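Local coordinates for protein exosome complex component Rrp42 (Pyrococcus abyssi, PDB 2PO1) that probably serves as a non-catalytic subunit of the archaeal RNA-degrading exosome and helps to shape the active site of its Rrp41 partner, at residues A110-R115 with N151-I156; T225-E230 with I234-K239; G25-D30 with L214-V219. One frame throughout, in Å; residues are numbered along the deposited sequence.

Interaction 1 (A110-R115 with N151-I156); sequences ARVIDR and NLMDAI. With nucleotides of chain A.
Met153 sends CG anti to its backbone N (chi1 179°) and then folds back at chi2 and chi3, which carries its sulfur across to Val112 and Ile113. Ile113 has CG1 beside its backbone N (chi1 -74°), and this brings CD1 alongside the same thioether. The two segments belong to the helices 104-118 and 152-166 of the RNase PH fold. Their short axes cross at -43° and come within 9.9 Å. The side-chain contacts are apolar, and no hydrogen bond crosses. Met153 SD lies 3.5 Å from Val112 CG1, and the two side chains meet at about a right angle. Ile113 CD1 passes Met153 in the opposite direction, 3.7 Å from SD, and lies 3.4 Å from Met153 O. Ile113 CG1 meets Ile156 CG2 at 3.8 Å. Asn151 is the N-cap of helix 152-166: its OD1 accepts from Asp154 N, and its ND2 donates to Asp154 OD2. The Arg111 side chain extends from helix 104-118 toward RNA of chain A and holds two successive phosphates. Were Arg111 replaced by alanine, these phosphates would probably lose a positive partner and the RNA backbone would be less firmly held. An acidic side chain of another protein chain forms a salt bridge with Arg111 NE. Arg111 NH1 lies between the phosphates, 3.0 Å from OP2 of A9 and, by a weak bond, 2.8 Å from OP1 of A8.

Interaction 2 (T225-E230 with I234-K239); sequences TITTDE and ISAVQK
Thr225 and Gln238 form a hydrogen-bonded pair in the antiparallel hairpin of strands 222-228 and 234-240. Four good backbone bonds join the two segments. Thr225 N gives to Gln238 O at 2.8 Å, and Gln238 N returns a bond to Thr225 O. Thr227 N points almost straight at Ala236 O, with an N-H...O angle of 171°. Thr227 O takes Ser235 N at 2.8 Å and Ala236 N weakly at 3.5 Å. Ser235 and Ala236 thus both face Thr227, which is a classic beta bulge. The register moves by one residue there, and Thr228 pairs with Ile234.

Two CA-H...O contacts add to the backbone bonds. Val237 CA lies 3.2 Å from Thr225 O, and Ile234 CA approaches Thr227 O.

The apolar contacts gather on the face that carries Ile226, Thr228, Ile234 and Val237. Ile226 leans across to the neighbouring strand, with CD1 3.9 Å from Val237 CG1, and the two side chains lie side by side. Its other branch, CG2, meets Ile234 CG2 at 4.0 Å. Helix 247-275 also packs on this face, through Ala257 against Ile226. On the other face, Thr227 CB touches Ala236 CB.

At the bulge, Thr227 CG2 lies anti to its backbone N (chi1 to OG1 -57°), which sets the methyl in van der Waals contact with Ser235 OG. The Ser235 hydroxyl also hydrogen-bonds to Gly116 O.

One water links Thr225 OG1 with Gln238 O, to which it donates at 2.6 Å. Thr225 OG1 also pairs with Thr200 OG1.

Ile234, Val237 and Gln238 pair with an antiparallel strand of another protein chain. The backbone polar groups of this hairpin therefore tie the strands together and also help continue the sheet into the neighbouring subunit.

Interaction 3 (G25-D30 with L214-V219); sequences GKRIDD and LDEELV
Arg27 to Asp30 form a type I beta turn, and the CA of Ile28 comes within 8.6 Å of the CA of Glu216 on helix 214-219. A side-on salt bridge carries the contact. Arg27 NE donates to Glu216 OE1 at 2.9 Å, and Arg27 NH1 donates to Glu216 OE2 at 2.8 Å. Both bonds are nearly straight, and both reach the syn sides of the carboxylate. The guanidinium and carboxylate planes are only 17° apart. Glu216 is extended beyond CG, with chi2 160°, and this carries its carboxylate out to the arginine edge. Two waters also donate to Glu216 OE1. One of them accepts from Ile28 N, and the other gives a weak bond to Asp29 OD2. Apart from the ion pair, Ile28 CD1 packs on Asp215 CB at 3.6 Å. The arginine is held further by Val210 O at NH1 and by Gly32 O at NH2, while Ser213 N donates to Glu216 OE2. The pair joins the loop after helix 13-23 to helix 214-219. With two direct bonds, two waters and a backbone N-H on its oxygens, Glu216 probably stays negatively charged, and its rotation is well fixed.

How the interactions relate
Interaction 3 joins two distant parts of the chain, and the segments of interaction 1 fall between its ends. Interaction 2 follows, with strand 222-228 coming soon after helix 214-219. Interactions 1 and 2 have centres about 10 Å apart and touch. Val112 packs on Gln238, and Met153 on Thr225, so helices of the first exoribonuclease domain rest on the hairpin of the second. The centres of interactions 1 and 3 are about 21 Å apart, yet Glu217 OE2 probably accepts a hydrogen bond from Asn151 N. Interactions 2 and 3 do not touch. Interaction 1 meets the RNA and another protein chain, interaction 2 extends a sheet into another chain, and the nearest atom of interaction 3 is about 15 Å from the RNA.

Interaction 1 (A110-R115 with N151-I156)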
loop_
_atom_site.group_PDB
_atom_site.type_symbol
_atom_site.label_atom_id
_atom_site.label_comp_id
_atom_site.label_asym_id
_atom_site.label_seq_id
_atom_site.Cartn_x
_atom_site.Cartn_y
_atom_site.Cartn_z
ATOM N N ALA C 110 12.093 -14.165 8.593
ATOM C CA ALA C 110 10.825 -14.896 8.836
ATOM C C ALA C 110 10.767 -16.225 8.121
ATOM O O ALA C 110 10.222 -17.194 8.613
ATOM C CB ALA C 110 9.647 -14.054 8.382
ATOM N N ARG C 111 11.172 -16.212 6.867
ATOM C CA ARG C 111 10.980 -17.371 6.049
ATOM C C ARG C 111 11.947 -18.456 6.422
ATOM O O ARG C 111 11.586 -19.592 6.479
ATOM C CB ARG C 111 11.068 -16.936 4.574
ATOM C CG ARG C 111 9.896 -16.122 4.234
ATOM C CD ARG C 111 9.899 -15.688 2.793
ATOM N NE ARG C 111 10.311 -16.775 1.881
ATOM C CZ ARG C 111 9.459 -17.615 1.303
ATOM N NH1 ARG C 111 8.123 -17.546 1.536
ATOM N NH2 ARG C 111 9.932 -18.519 0.467
ATOM N N VAL C 112 13.181 -18.104 6.737
ATOM C CA VAL C 112 14.174 -19.112 7.049
ATOM C C VAL C 112 13.812 -19.741 8.387
ATOM O O VAL C 112 14.007 -20.912 8.574
ATOM C CB VAL C 112 15.538 -18.479 7.186
ATOM C CG1 VAL C 112 16.523 -19.425 7.821
ATOM C CG2 VAL C 112 16.006 -17.943 5.862
ATOM N N ILE C 113 13.286 -18.942 9.319
ATOM C CA ILE C 113 12.988 -19.449 10.627
ATOM C C ILE C 113 11.707 -20.280 10.491
ATOM O O ILE C 113 11.541 -21.307 11.117
ATOM C CB ILE C 113 12.768 -18.261 11.675
ATOM C CG1 ILE C 113 14.086 -17.598 12.056
ATOM C CG2 ILE C 113 12.156 -18.764 12.980
ATOM C CD1 ILE C 113 15.283 -18.614 12.257
ATOM N N ASP C 114 10.777 -19.815 9.672
ATOM C CA ASP C 114 9.570 -20.559 9.470
ATOM C C ASP C 114 9.943 -21.912 8.900
ATOM O O ASP C 114 9.396 -22.934 9.311
ATOM C CB ASP C 114 8.726 -19.822 8.453
ATOM C CG ASP C 114 7.419 -20.503 8.193
ATOM O OD1 ASP C 114 6.392 -20.049 8.747
ATOM O OD2 ASP C 114 7.437 -21.449 7.381
ATOM N N ARG C 115 10.849 -21.901 7.932
ATOM C CA ARG C 115 11.200 -23.124 7.248
ATOM C C ARG C 115 11.776 -24.085 8.222
ATOM O O ARG C 115 11.427 -25.265 8.180
ATOM C CB ARG C 115 12.164 -22.884 6.110
ATOM C CG ARG C 115 11.400 -22.257 4.990
ATOM C CD ARG C 115 12.132 -22.481 3.709
ATOM N NE ARG C 115 13.436 -21.859 3.710
ATOM C CZ ARG C 115 13.676 -20.636 3.242
ATOM N NH1 ARG C 115 14.906 -20.185 3.260
ATOM N NH2 ARG C 115 12.696 -19.869 2.756
ATOM N N ASN C 151 23.346 -11.237 14.531
ATOM C CA ASN C 151 22.730 -12.539 14.614
ATOM C C ASN C 151 21.240 -12.581 14.948
ATOM O O ASN C 151 20.814 -13.334 15.791
ATOM C CB ASN C 151 23.601 -13.527 15.450
ATOM C CG ASN C 151 23.302 -14.951 15.110
ATOM O OD1 ASN C 151 22.646 -15.210 14.099
ATOM N ND2 ASN C 151 23.826 -15.910 15.912
ATOM N N LEU C 152 20.409 -11.787 14.229
ATOM C CA LEU C 152 19.007 -11.882 14.386
ATOM C C LEU C 152 18.506 -13.281 14.063
ATOM O O LEU C 152 17.613 -13.779 14.702
ATOM C CB LEU C 152 18.320 -10.850 13.454
ATOM C CG LEU C 152 18.665 -9.389 13.713
ATOM C CD1 LEU C 152 17.930 -8.487 12.726
ATOM C CD2 LEU C 152 18.323 -9.076 15.183
ATOM N N MET C 153 19.043 -13.923 13.028
ATOM C CA MET C 153 18.514 -15.181 12.621
ATOM C C MET C 153 18.482 -16.177 13.770
ATOM O O MET C 153 17.443 -16.773 14.072
ATOM C CB MET C 153 19.349 -15.713 11.466
ATOM C CG MET C 153 18.837 -17.033 11.022
ATOM S SD MET C 153 17.489 -16.804 9.921
ATOM C CE MET C 153 18.331 -16.124 8.472
ATOM N N ASP C 154 19.581 -16.331 14.479
ATOM C CA ASP C 154 19.588 -17.342 15.531
ATOM C C ASP C 154 18.760 -16.880 16.691
ATOM O O ASP C 154 18.036 -17.640 17.298
ATOM C CB ASP C 154 20.988 -17.641 16.019
ATOM C CG ASP C 154 21.873 -18.214 14.945
ATOM O OD1 ASP C 154 21.421 -18.257 13.812
ATOM O OD2 ASP C 154 23.038 -18.639 15.231
ATOM N N ALA C 155 18.874 -15.614 17.012
ATOM C CA ALA C 155 18.119 -15.088 18.154
ATOM C C ALA C 155 16.634 -15.275 17.871
ATOM O O ALA C 155 15.908 -15.680 18.753
ATOM C CB ALA C 155 18.453 -13.636 18.364
ATOM N N ILE C 156 16.193 -15.012 16.616
ATOM C CA ILE C 156 14.791 -15.133 16.275
ATOM C C ILE C 156 14.378 -16.600 16.263
ATOM O O ILE C 156 13.322 -16.940 16.756
ATOM C CB ILE C 156 14.431 -14.474 14.896
ATOM C CG1 ILE C 156 14.559 -12.950 14.953
ATOM C CG2 ILE C 156 13.025 -14.901 14.511
ATOM C CD1 ILE C 156 14.729 -12.358 13.641
ATOM P P A A 8 5.243 -17.098 2.975
ATOM O OP1 A A 8 6.464 -16.412 3.514
ATOM O OP2 A A 8 4.596 -16.505 1.765
ATOM O "O5'" A A 8 5.439 -18.688 2.750
ATOM C "C5'" A A 8 5.999 -19.590 3.750
ATOM C "C4'" A A 8 5.855 -21.069 3.398
ATOM O "O4'" A A 8 4.470 -21.453 3.515
ATOM C "C3'" A A 8 6.170 -21.549 1.984
ATOM O "O3'" A A 8 7.554 -21.657 1.685
ATOM C "C2'" A A 8 5.492 -22.914 1.979
ATOM O "O2'" A A 8 6.103 -23.887 2.822
ATOM C "C1'" A A 8 4.164 -22.442 2.558
ATOM N N9 A A 8 3.226 -21.834 1.598
ATOM C C8 A A 8 2.936 -20.494 1.417
ATOM N N7 A A 8 2.032 -20.243 0.500
ATOM C C5 A A 8 1.710 -21.514 0.050
ATOM C C6 A A 8 0.801 -21.951 -0.926
ATOM N N6 A A 8 0.051 -21.081 -1.609
ATOM N N1 A A 8 0.700 -23.290 -1.156
ATOM C C2 A A 8 1.463 -24.145 -0.445
ATOM N N3 A A 8 2.348 -23.857 0.513
ATOM C C4 A A 8 2.424 -22.513 0.708
ATOM P P A A 9 8.088 -21.172 0.262
ATOM O OP1 A A 9 9.556 -21.330 0.382
ATOM O OP2 A A 9 7.418 -19.888 -0.136
ATOM O "O5'" A A 9 7.544 -22.282 -0.746
ATOM C "C5'" A A 9 8.044 -23.628 -0.658
ATOM C "C4'" A A 9 7.407 -24.428 -1.767
ATOM O "O4'" A A 9 5.983 -24.358 -1.558
ATOM C "C3'" A A 9 7.594 -23.833 -3.154
ATOM O "O3'" A A 9 8.827 -24.241 -3.715
ATOM C "C2'" A A 9 6.410 -24.400 -3.913
ATOM O "O2'" A A 9 6.599 -25.750 -4.305
ATOM C "C1'" A A 9 5.347 -24.276 -2.828
ATOM N N9 A A 9 4.562 -23.050 -2.929
ATOM C C8 A A 9 4.789 -21.836 -2.322
ATOM N N7 A A 9 3.886 -20.928 -2.629
ATOM C C5 A A 9 3.009 -21.598 -3.479
ATOM C C6 A A 9 1.832 -21.206 -4.159
ATOM N N6 A A 9 1.314 -19.975 -4.082
ATOM N N1 A A 9 1.203 -22.122 -4.935
ATOM C C2 A A 9 1.721 -23.361 -5.027
ATOM N N3 A A 9 2.822 -23.841 -4.435
ATOM C C4 A A 9 3.418 -22.906 -3.677
#

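Interaction 2 (T225-E230 with I234-K239)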
loop_
_atom_site.group_PDB
_atom_site.type_symbol
_atom_site.label_atom_id
_atom_site.label_comp_id
_atom_site.label_asym_id
_atom_site.label_seq_id
_atom_site.Cartn_x
_atom_site.Cartn_y
_atom_site.Cartn_z
ATOM N N THR C 225 23.448 -19.951 7.545
ATOM C CA THR C 225 22.679 -20.410 8.686
ATOM C C THR C 225 22.317 -21.838 8.414
ATOM O O THR C 225 21.887 -22.159 7.304
ATOM C CB THR C 225 21.391 -19.605 8.837
ATOM O OG1 THR C 225 21.701 -18.278 9.281
ATOM C CG2 THR C 225 20.479 -20.283 9.823
ATOM N N ILE C 226 22.614 -22.693 9.396
ATOM C CA ILE C 226 22.225 -24.101 9.417
ATOM C C ILE C 226 21.278 -24.330 10.580
ATOM O O ILE C 226 21.651 -24.120 11.729
ATOM C CB ILE C 226 23.461 -25.053 9.705
ATOM C CG1 ILE C 226 24.711 -24.621 8.914
ATOM C CG2 ILE C 226 23.082 -26.477 9.462
ATOM C CD1 ILE C 226 24.487 -24.667 7.384
ATOM N N THR C 227 20.079 -24.806 10.293
ATOM C CA THR C 227 19.115 -25.091 11.310
ATOM C C THR C 227 18.916 -26.579 11.446
ATOM O O THR C 227 18.629 -27.263 10.463
ATOM C CB THR C 227 17.754 -24.466 10.919
ATOM O OG1 THR C 227 17.943 -23.081 10.725
ATOM C CG2 THR C 227 16.705 -24.722 11.999
ATOM N N THR C 228 19.086 -27.091 12.657
ATOM C CA THR C 228 19.091 -28.505 12.877
ATOM C C THR C 228 18.234 -28.813 14.090
ATOM O O THR C 228 18.095 -27.960 14.970
ATOM C CB THR C 228 20.518 -29.045 13.103
ATOM O OG1 THR C 228 21.058 -28.437 14.267
ATOM C CG2 THR C 228 21.390 -28.702 11.923
ATOM N N ASP C 229 17.688 -30.033 14.144
ATOM C CA ASP C 229 16.936 -30.477 15.337
ATOM C C ASP C 229 17.674 -31.552 16.122
ATOM O O ASP C 229 18.772 -31.954 15.718
ATOM C CB ASP C 229 15.509 -30.940 14.991
ATOM C CG ASP C 229 15.482 -32.115 14.055
ATOM O OD1 ASP C 229 14.488 -32.193 13.301
ATOM O OD2 ASP C 229 16.409 -32.979 14.051
ATOM N N GLU C 230 17.045 -32.022 17.207
ATOM C CA GLU C 230 17.599 -33.035 18.134
ATOM C C GLU C 230 17.889 -34.328 17.422
ATOM O O GLU C 230 18.492 -35.215 18.002
ATOM C CB GLU C 230 16.536 -33.526 19.126
ATOM C CG GLU C 230 15.793 -32.551 19.923
ATOM C CD GLU C 230 14.587 -32.014 19.176
ATOM O OE1 GLU C 230 14.795 -31.209 18.285
ATOM O OE2 GLU C 230 13.453 -32.375 19.497
ATOM N N ILE C 234 18.737 -31.599 9.304
ATOM C CA ILE C 234 18.821 -30.218 8.937
ATOM C C ILE C 234 17.465 -29.864 8.386
ATOM O O ILE C 234 16.938 -30.547 7.512
ATOM C CB ILE C 234 19.945 -29.922 7.904
ATOM C CG1 ILE C 234 21.292 -30.535 8.327
ATOM C CG2 ILE C 234 20.114 -28.453 7.727
ATOM C CD1 ILE C 234 22.144 -30.898 7.148
ATOM N N SER C 235 16.865 -28.809 8.909
ATOM C CA SER C 235 15.545 -28.411 8.403
ATOM C C SER C 235 15.602 -27.109 7.649
ATOM O O SER C 235 14.641 -26.744 6.988
ATOM C CB SER C 235 14.525 -28.317 9.548
ATOM O OG SER C 235 15.001 -27.448 10.556
ATOM N N ALA C 236 16.757 -26.412 7.683
ATOM C CA ALA C 236 16.941 -25.264 6.800
ATOM C C ALA C 236 18.389 -24.926 6.698
ATOM O O ALA C 236 19.179 -25.111 7.647
ATOM C CB ALA C 236 16.257 -24.046 7.370
ATOM N N VAL C 237 18.732 -24.385 5.547
ATOM C CA VAL C 237 20.056 -23.805 5.329
ATOM C C VAL C 237 19.826 -22.596 4.518
ATOM O O VAL C 237 18.986 -22.626 3.625
ATOM C CB VAL C 237 20.971 -24.739 4.518
ATOM C CG1 VAL C 237 22.340 -24.041 4.213
ATOM C CG2 VAL C 237 21.228 -25.999 5.317
ATOM N N GLN C 238 20.572 -21.540 4.833
ATOM C CA GLN C 238 20.501 -20.318 4.115
ATOM C C GLN C 238 21.849 -19.627 4.218
ATOM O O GLN C 238 22.209 -19.042 5.248
ATOM C CB GLN C 238 19.396 -19.411 4.696
ATOM C CG GLN C 238 19.207 -18.208 3.899
ATOM C CD GLN C 238 18.045 -18.283 2.960
ATOM O OE1 GLN C 238 17.534 -19.359 2.645
ATOM N NE2 GLN C 238 17.563 -17.100 2.527
ATOM N N LYS C 239 22.585 -19.711 3.122
ATOM C CA LYS C 239 23.659 -18.761 2.881
ATOM C C LYS C 239 22.904 -17.452 2.617
ATOM O O LYS C 239 21.955 -17.434 1.789
ATOM C CB LYS C 239 24.452 -19.175 1.655
ATOM C CG LYS C 239 25.663 -18.301 1.416
ATOM C CD LYS C 239 25.351 -17.173 0.473
ATOM C CE LYS C 239 26.633 -16.374 0.178
ATOM N NZ LYS C 239 26.400 -15.452 -0.980
HETATM O O HOH W 1 21.835 -16.958 6.771
#

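Interaction 3 (G25-D30 with L214-V219)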
loop_
_atom_site.group_PDB
_atom_site.type_symbol
_atom_site.label_atom_id
_atom_site.label_comp_id
_atom_site.label_asym_id
_atom_site.label_seq_id
_atom_site.Cartn_x
_atom_site.Cartn_y
_atom_site.Cartn_z
ATOM N N GLY C 25 43.415 -15.407 15.863
ATOM C CA GLY C 25 42.543 -16.391 16.458
ATOM C C GLY C 25 41.630 -15.710 17.422
ATOM O O GLY C 25 41.046 -16.371 18.289
ATOM N N LYS C 26 41.472 -14.387 17.252
ATOM C CA LYS C 26 40.766 -13.600 18.239
ATOM C C LYS C 26 39.605 -12.861 17.652
ATOM O O LYS C 26 39.593 -12.563 16.464
ATOM C CB LYS C 26 41.709 -12.625 18.926
ATOM C CG LYS C 26 42.749 -13.317 19.758
ATOM C CD LYS C 26 43.728 -12.310 20.335
ATOM C CE LYS C 26 44.055 -12.726 21.767
ATOM N NZ LYS C 26 45.160 -11.811 22.263
ATOM N N ARG C 27 38.623 -12.596 18.495
ATOM C CA ARG C 27 37.454 -11.812 18.107
ATOM C C ARG C 27 37.423 -10.590 18.996
ATOM O O ARG C 27 38.086 -10.568 20.025
ATOM C CB ARG C 27 36.164 -12.640 18.223
ATOM C CG ARG C 27 36.144 -13.799 17.267
ATOM C CD ARG C 27 34.980 -14.713 17.590
ATOM N NE ARG C 27 33.739 -14.221 17.046
ATOM C CZ ARG C 27 32.582 -14.888 17.105
ATOM N NH1 ARG C 27 31.511 -14.379 16.543
ATOM N NH2 ARG C 27 32.519 -16.063 17.714
ATOM N N ILE C 28 36.702 -9.556 18.584
ATOM C CA ILE C 28 36.800 -8.305 19.299
ATOM C C ILE C 28 36.386 -8.426 20.752
ATOM O O ILE C 28 36.828 -7.643 21.547
ATOM C CB ILE C 28 36.024 -7.136 18.643
ATOM C CG1 ILE C 28 34.698 -7.595 18.102
ATOM C CG2 ILE C 28 36.884 -6.458 17.589
ATOM C CD1 ILE C 28 33.655 -6.444 17.900
ATOM N N ASP C 29 35.519 -9.378 21.082
ATOM C CA ASP C 29 35.019 -9.521 22.441
ATOM C C ASP C 29 35.620 -10.724 23.134
ATOM O O ASP C 29 35.092 -11.192 24.130
ATOM C CB ASP C 29 33.500 -9.675 22.431
ATOM C CG ASP C 29 33.052 -10.878 21.626
ATOM O OD1 ASP C 29 31.842 -11.180 21.618
ATOM O OD2 ASP C 29 33.925 -11.538 21.004
ATOM N N ASP C 30 36.700 -11.251 22.573
ATOM C CA ASP C 30 37.444 -12.313 23.205
ATOM C C ASP C 30 36.757 -13.670 23.156
ATOM O O ASP C 30 37.211 -14.630 23.781
ATOM C CB ASP C 30 37.793 -11.943 24.656
ATOM C CG ASP C 30 38.726 -10.740 24.743
ATOM O OD1 ASP C 30 38.384 -9.755 25.444
ATOM O OD2 ASP C 30 39.782 -10.763 24.079
ATOM N N LEU C 214 27.077 -7.462 15.536
ATOM C CA LEU C 214 26.824 -6.483 14.479
ATOM C C LEU C 214 28.143 -6.039 13.889
ATOM O O LEU C 214 28.291 -5.971 12.668
ATOM C CB LEU C 214 26.142 -5.286 15.080
ATOM C CG LEU C 214 25.020 -4.552 14.394
ATOM C CD1 LEU C 214 25.049 -3.154 15.010
ATOM C CD2 LEU C 214 25.122 -4.611 12.879
ATOM N N ASP C 215 29.125 -5.778 14.754
ATOM C CA ASP C 215 30.427 -5.319 14.284
ATOM C C ASP C 215 31.039 -6.379 13.354
ATOM O O ASP C 215 31.644 -6.034 12.370
ATOM C CB ASP C 215 31.364 -5.082 15.451
ATOM C CG ASP C 215 31.060 -3.786 16.177
ATOM O OD1 ASP C 215 30.540 -2.843 15.514
ATOM O OD2 ASP C 215 31.329 -3.728 17.396
ATOM N N GLU C 216 30.817 -7.661 13.652
ATOM C CA GLU C 216 31.293 -8.708 12.743
ATOM C C GLU C 216 30.434 -8.766 11.478
ATOM O O GLU C 216 30.958 -8.942 10.373
ATOM C CB GLU C 216 31.358 -10.037 13.430
ATOM C CG GLU C 216 32.584 -10.156 14.317
ATOM C CD GLU C 216 32.484 -11.204 15.374
ATOM O OE1 GLU C 216 33.531 -11.500 15.962
ATOM O OE2 GLU C 216 31.403 -11.763 15.633
ATOM N N GLU C 217 29.125 -8.611 11.624
ATOM C CA GLU C 217 28.261 -8.579 10.434
ATOM C C GLU C 217 28.609 -7.421 9.551
ATOM O O GLU C 217 28.542 -7.521 8.330
ATOM C CB GLU C 217 26.817 -8.511 10.804
ATOM C CG GLU C 217 26.302 -9.778 11.443
ATOM C CD GLU C 217 24.897 -9.616 11.958
ATOM O OE1 GLU C 217 24.434 -8.484 12.132
ATOM O OE2 GLU C 217 24.248 -10.640 12.190
ATOM N N LEU C 218 29.015 -6.319 10.152
ATOM C CA LEU C 218 29.453 -5.169 9.354
ATOM C C LEU C 218 30.628 -5.461 8.449
ATOM O O LEU C 218 30.723 -4.905 7.371
ATOM C CB LEU C 218 29.674 -3.922 10.206
ATOM C CG LEU C 218 28.378 -3.375 10.806
ATOM C CD1 LEU C 218 28.677 -2.288 11.829
ATOM C CD2 LEU C 218 27.381 -2.835 9.739
ATOM N N VAL C 219 31.509 -6.376 8.838
ATOM C CA VAL C 219 32.680 -6.651 8.047
ATOM C C VAL C 219 32.669 -8.021 7.360
ATOM O O VAL C 219 33.603 -8.356 6.663
ATOM C CB VAL C 219 33.953 -6.524 8.923
ATOM C CG1 VAL C 219 33.844 -5.287 9.832
ATOM C CG2 VAL C 219 34.189 -7.775 9.726
HETATM O O HOH W 2 35.826 -10.050 16.067
HETATM O O HOH W 3 32.870 -10.945 18.479
#